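Local coordinates for ancylostoma secreted protein 1 (Necator americanus, PDB 3NT8), which is probably associated with the transition of infective hookworm larvae to parasitism and is built from two CAP domains of the cysteine-rich secretory protein family, at residues M78-C89 with K165-I176. Sequence-based numbering, arbitrary orientation.
Sequences MEQQLQDAIQSC and KVCGTKLAVSCI
Cys-89 and Cys-167 each turn SG away from their own carbonyl carbon, to lie beside the backbone N, and the two sulfurs close a disulfide with a torsion of 93° about the S-S bond. The bridge ties the end of the type I turn from Ile-86 to Cys-89, which follows helix 76-85, to the hairpin 165-176. Next to it, CB of Cys-89 rests on CB of Ala-172 at 4.1 Å. On the same second strand of the hairpin, Lys-170, extended until its last torsion, turns NZ back to Cys-89 O in a weak hydrogen bond; the same ammonium group also bonds the Ser-105 hydroxyl.

Lys-165 bends at chi2 (66°), laying its methylene chain over the turn: CB sits 3.4 Å from Ile-86 O, and NZ meets Gln-87 OE1 at 2.6 Å, approaching from above the amide carbonyl plane. The other end of that amide is held too, because Gln-87 NE2 donates a nearly straight bond to Gln-83 O, so the two bonds together restrain its rotation. Ile-86 CD1 also reaches Lys-165 CB at 4.0 Å.

Towards the start of the helix the contact becomes van der Waals packing. Leu-82 straddles Ser-174 with both methyls, CD2 lying 3.4 Å from Ser-174 O, while the buried Ser-174 hydroxyl is satisfied by Asn-102 and Gln-101 of the neighbouring strand. Ile-176 pushes CD1 to 3.3 Å from Met-78 O and 3.8 Å from Met-78 CB, and Met-78 curls its CE over the carbonyl of Ile-176. Alternate strand residues Val-173 and Cys-175 face the other way, onto helix 34-52. With a disulfide joining the turn after one helix to the hairpin, helices pack against both faces of the central sheet, the alpha-beta-alpha sandwich of the CAP domain.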
loop_
_atom_site.group_PDB
_atom_site.type_symbol
_atom_site.label_atom_id
_atom_site.label_comp_id
_atom_site.label_asym_id
_atom_site.label_seq_id
_atom_site.Cartn_x
_atom_site.Cartn_y
_atom_site.Cartn_z
ATOM N N MET A 78 -7.561 18.958 1.021
ATOM C CA MET A 78 -7.684 17.967 2.108
ATOM C C MET A 78 -8.105 18.642 3.392
ATOM O O MET A 78 -9.051 18.178 4.017
ATOM C CB MET A 78 -6.412 17.133 2.313
ATOM C CG MET A 78 -6.364 15.982 1.332
ATOM S SD MET A 78 -4.730 15.342 1.260
ATOM C CE MET A 78 -4.653 14.642 2.901
ATOM N N GLU A 79 -7.444 19.747 3.735
ATOM C CA GLU A 79 -7.804 20.568 4.894
ATOM C C GLU A 79 -9.255 21.018 4.870
ATOM O O GLU A 79 -9.968 20.932 5.896
ATOM C CB GLU A 79 -6.904 21.797 5.007
ATOM C CG GLU A 79 -7.252 22.714 6.246
ATOM C CD GLU A 79 -6.662 24.058 6.122
ATOM O OE1 GLU A 79 -5.676 24.240 5.385
ATOM O OE2 GLU A 79 -7.187 25.005 6.728
ATOM N N GLN A 80 -9.722 21.470 3.711
ATOM C CA GLN A 80 -11.067 22.095 3.634
ATOM C C GLN A 80 -12.118 21.045 3.812
ATOM O O GLN A 80 -13.131 21.269 4.472
ATOM C CB GLN A 80 -11.265 22.809 2.280
ATOM C CG GLN A 80 -12.694 23.466 2.119
ATOM C CD GLN A 80 -12.887 24.681 3.033
ATOM O OE1 GLN A 80 -12.122 25.643 2.985
ATOM N NE2 GLN A 80 -13.915 24.616 3.890
ATOM N N GLN A 81 -11.912 19.901 3.174
ATOM C CA GLN A 81 -12.872 18.829 3.294
ATOM C C GLN A 81 -13.014 18.335 4.733
ATOM O O GLN A 81 -14.110 18.128 5.196
ATOM C CB GLN A 81 -12.529 17.677 2.328
ATOM C CG GLN A 81 -13.674 16.722 2.177
ATOM C CD GLN A 81 -13.535 15.770 0.992
ATOM O OE1 GLN A 81 -12.520 15.781 0.260
ATOM N NE2 GLN A 81 -14.569 14.948 0.792
ATOM N N LEU A 82 -11.895 18.171 5.424
ATOM C CA LEU A 82 -11.913 17.726 6.784
ATOM C C LEU A 82 -12.580 18.792 7.695
ATOM O O LEU A 82 -13.338 18.455 8.630
ATOM C CB LEU A 82 -10.495 17.414 7.248
ATOM C CG LEU A 82 -10.291 17.142 8.724
ATOM C CD1 LEU A 82 -11.064 15.913 9.053
ATOM C CD2 LEU A 82 -8.843 16.923 9.036
ATOM N N GLN A 83 -12.296 20.057 7.396
ATOM C CA GLN A 83 -12.886 21.138 8.179
ATOM C C GLN A 83 -14.426 21.117 8.091
ATOM O O GLN A 83 -15.103 21.323 9.100
ATOM C CB GLN A 83 -12.313 22.485 7.761
ATOM C CG GLN A 83 -12.919 23.652 8.545
ATOM C CD GLN A 83 -12.187 23.876 9.844
ATOM O OE1 GLN A 83 -11.093 24.359 9.815
ATOM N NE2 GLN A 83 -12.787 23.518 10.967
ATOM N N ASP A 84 -14.948 20.871 6.891
ATOM C CA ASP A 84 -16.388 20.798 6.639
ATOM C C ASP A 84 -17.047 19.634 7.380
ATOM O O ASP A 84 -18.237 19.668 7.669
ATOM C CB ASP A 84 -16.683 20.701 5.131
ATOM C CG ASP A 84 -16.320 21.945 4.400
ATOM O OD1 ASP A 84 -16.404 23.034 5.000
ATOM O OD2 ASP A 84 -15.965 21.859 3.207
ATOM N N ALA A 85 -16.256 18.622 7.735
ATOM C CA ALA A 85 -16.822 17.402 8.292
ATOM C C ALA A 85 -16.905 17.409 9.793
ATOM O O ALA A 85 -17.638 16.616 10.385
ATOM C CB ALA A 85 -16.088 16.188 7.795
ATOM N N ILE A 86 -16.157 18.317 10.408
ATOM C CA ILE A 86 -16.069 18.365 11.857
ATOM C C ILE A 86 -16.804 19.570 12.468
ATOM O O ILE A 86 -16.567 19.925 13.624
ATOM C CB ILE A 86 -14.573 18.270 12.347
ATOM C CG1 ILE A 86 -13.743 19.497 11.885
ATOM C CG2 ILE A 86 -13.923 17.001 11.778
ATOM C CD1 ILE A 86 -12.399 19.630 12.587
ATOM N N GLN A 87 -17.695 20.197 11.711
ATOM C CA GLN A 87 -18.306 21.444 12.211
ATOM C C GLN A 87 -19.126 21.235 13.506
ATOM O O GLN A 87 -19.233 22.131 14.354
ATOM C CB GLN A 87 -19.114 22.162 11.118
ATOM C CG GLN A 87 -18.267 22.815 9.995
ATOM C CD GLN A 87 -17.483 24.069 10.436
ATOM O OE1 GLN A 87 -18.072 25.102 10.822
ATOM N NE2 GLN A 87 -16.134 23.983 10.344
ATOM N N SER A 88 -19.659 20.030 13.677
ATOM C CA SER A 88 -20.465 19.720 14.854
ATOM C C SER A 88 -19.718 18.841 15.879
ATOM O O SER A 88 -20.350 18.254 16.778
ATOM C CB SER A 88 -21.712 18.988 14.394
ATOM O OG SER A 88 -21.315 17.905 13.555
ATOM N N CYS A 89 -18.390 18.780 15.754
ATOM C CA CYS A 89 -17.524 17.893 16.563
ATOM C C CYS A 89 -18.080 16.455 16.657
ATOM O O CYS A 89 -18.335 15.936 17.777
ATOM C CB CYS A 89 -17.212 18.480 17.951
ATOM S SG CYS A 89 -16.525 20.178 17.915
ATOM N N LYS A 165 -12.091 22.270 15.377
ATOM C CA LYS A 165 -13.335 23.015 15.510
ATOM C C LYS A 165 -13.737 23.050 16.963
ATOM O O LYS A 165 -13.763 22.008 17.585
ATOM C CB LYS A 165 -14.438 22.356 14.709
ATOM C CG LYS A 165 -15.736 23.121 14.645
ATOM C CD LYS A 165 -15.633 24.433 13.900
ATOM C CE LYS A 165 -17.064 25.053 13.884
ATOM N NZ LYS A 165 -17.239 26.281 13.014
ATOM N N VAL A 166 -14.043 24.249 17.491
ATOM C CA VAL A 166 -14.630 24.406 18.821
ATOM C C VAL A 166 -16.186 24.189 18.787
ATOM O O VAL A 166 -16.885 24.716 17.924
ATOM C CB VAL A 166 -14.263 25.786 19.462
ATOM C CG1 VAL A 166 -14.875 25.952 20.827
ATOM C CG2 VAL A 166 -12.754 25.925 19.579
ATOM N N CYS A 167 -16.710 23.387 19.719
ATOM C CA CYS A 167 -18.156 23.253 19.825
ATOM C C CYS A 167 -18.586 23.538 21.239
ATOM O O CYS A 167 -18.884 22.624 21.995
ATOM C CB CYS A 167 -18.619 21.861 19.399
ATOM S SG CYS A 167 -18.176 21.421 17.748
ATOM N N GLY A 168 -18.596 24.814 21.617
ATOM C CA GLY A 168 -18.880 25.197 22.999
ATOM C C GLY A 168 -17.860 24.733 24.013
ATOM O O GLY A 168 -16.931 25.461 24.327
ATOM N N THR A 169 -18.043 23.534 24.554
ATOM C CA THR A 169 -17.155 22.985 25.621
ATOM C C THR A 169 -16.385 21.791 25.089
ATOM O O THR A 169 -15.735 21.055 25.846
ATOM C CB THR A 169 -17.937 22.538 26.915
ATOM O OG1 THR A 169 -19.085 21.777 26.530
ATOM C CG2 THR A 169 -18.382 23.736 27.757
ATOM N N LYS A 170 -16.476 21.597 23.778
ATOM C CA LYS A 170 -15.872 20.463 23.156
ATOM C C LYS A 170 -14.955 20.922 22.012
ATOM O O LYS A 170 -15.272 21.833 21.280
ATOM C CB LYS A 170 -16.976 19.511 22.659
ATOM C CG LYS A 170 -16.507 18.199 22.018
ATOM C CD LYS A 170 -17.693 17.179 21.962
ATOM C CE LYS A 170 -17.302 15.680 21.750
ATOM N NZ LYS A 170 -16.415 15.490 20.528
ATOM N N LEU A 171 -13.818 20.252 21.849
ATOM C CA LEU A 171 -12.858 20.590 20.785
ATOM C C LEU A 171 -12.463 19.334 20.040
ATOM O O LEU A 171 -12.027 18.385 20.618
ATOM C CB LEU A 171 -11.596 21.251 21.364
ATOM C CG LEU A 171 -10.456 21.550 20.367
ATOM C CD1 LEU A 171 -10.767 22.700 19.424
ATOM C CD2 LEU A 171 -9.226 21.895 21.103
ATOM N N ALA A 172 -12.617 19.347 18.736
ATOM C CA ALA A 172 -12.158 18.204 17.981
ATOM C C ALA A 172 -10.972 18.678 17.135
ATOM O O ALA A 172 -11.019 19.788 16.549
ATOM C CB ALA A 172 -13.295 17.651 17.118
ATOM N N VAL A 173 -9.897 17.898 17.179
ATOM C CA VAL A 173 -8.691 18.124 16.395
ATOM C C VAL A 173 -8.399 16.863 15.584
ATOM O O VAL A 173 -8.470 15.779 16.120
ATOM C CB VAL A 173 -7.481 18.412 17.286
ATOM C CG1 VAL A 173 -6.275 18.749 16.385
ATOM C CG2 VAL A 173 -7.797 19.540 18.305
ATOM N N SER A 174 -8.143 17.016 14.294
ATOM C CA SER A 174 -8.165 15.885 13.350
ATOM C C SER A 174 -7.189 16.162 12.185
ATOM O O SER A 174 -6.948 17.267 11.854
ATOM C CB SER A 174 -9.585 15.563 12.814
ATOM O OG SER A 174 -9.587 14.339 12.021
ATOM N N CYS A 175 -6.622 15.109 11.615
ATOM C CA CYS A 175 -5.709 15.210 10.465
ATOM C C CYS A 175 -6.074 14.039 9.607
ATOM O O CYS A 175 -6.423 12.980 10.125
ATOM C CB CYS A 175 -4.210 15.084 10.863
ATOM S SG CYS A 175 -3.467 16.422 11.782
ATOM N N ILE A 176 -6.012 14.260 8.288
ATOM C CA ILE A 176 -6.205 13.218 7.288
ATOM C C ILE A 176 -4.959 13.115 6.427
ATOM O O ILE A 176 -4.202 14.090 6.309
ATOM C CB ILE A 176 -7.449 13.464 6.347
ATOM C CG1 ILE A 176 -7.521 14.898 5.880
ATOM C CG2 ILE A 176 -8.744 13.089 6.995
ATOM C CD1 ILE A 176 -8.429 15.030 4.732
#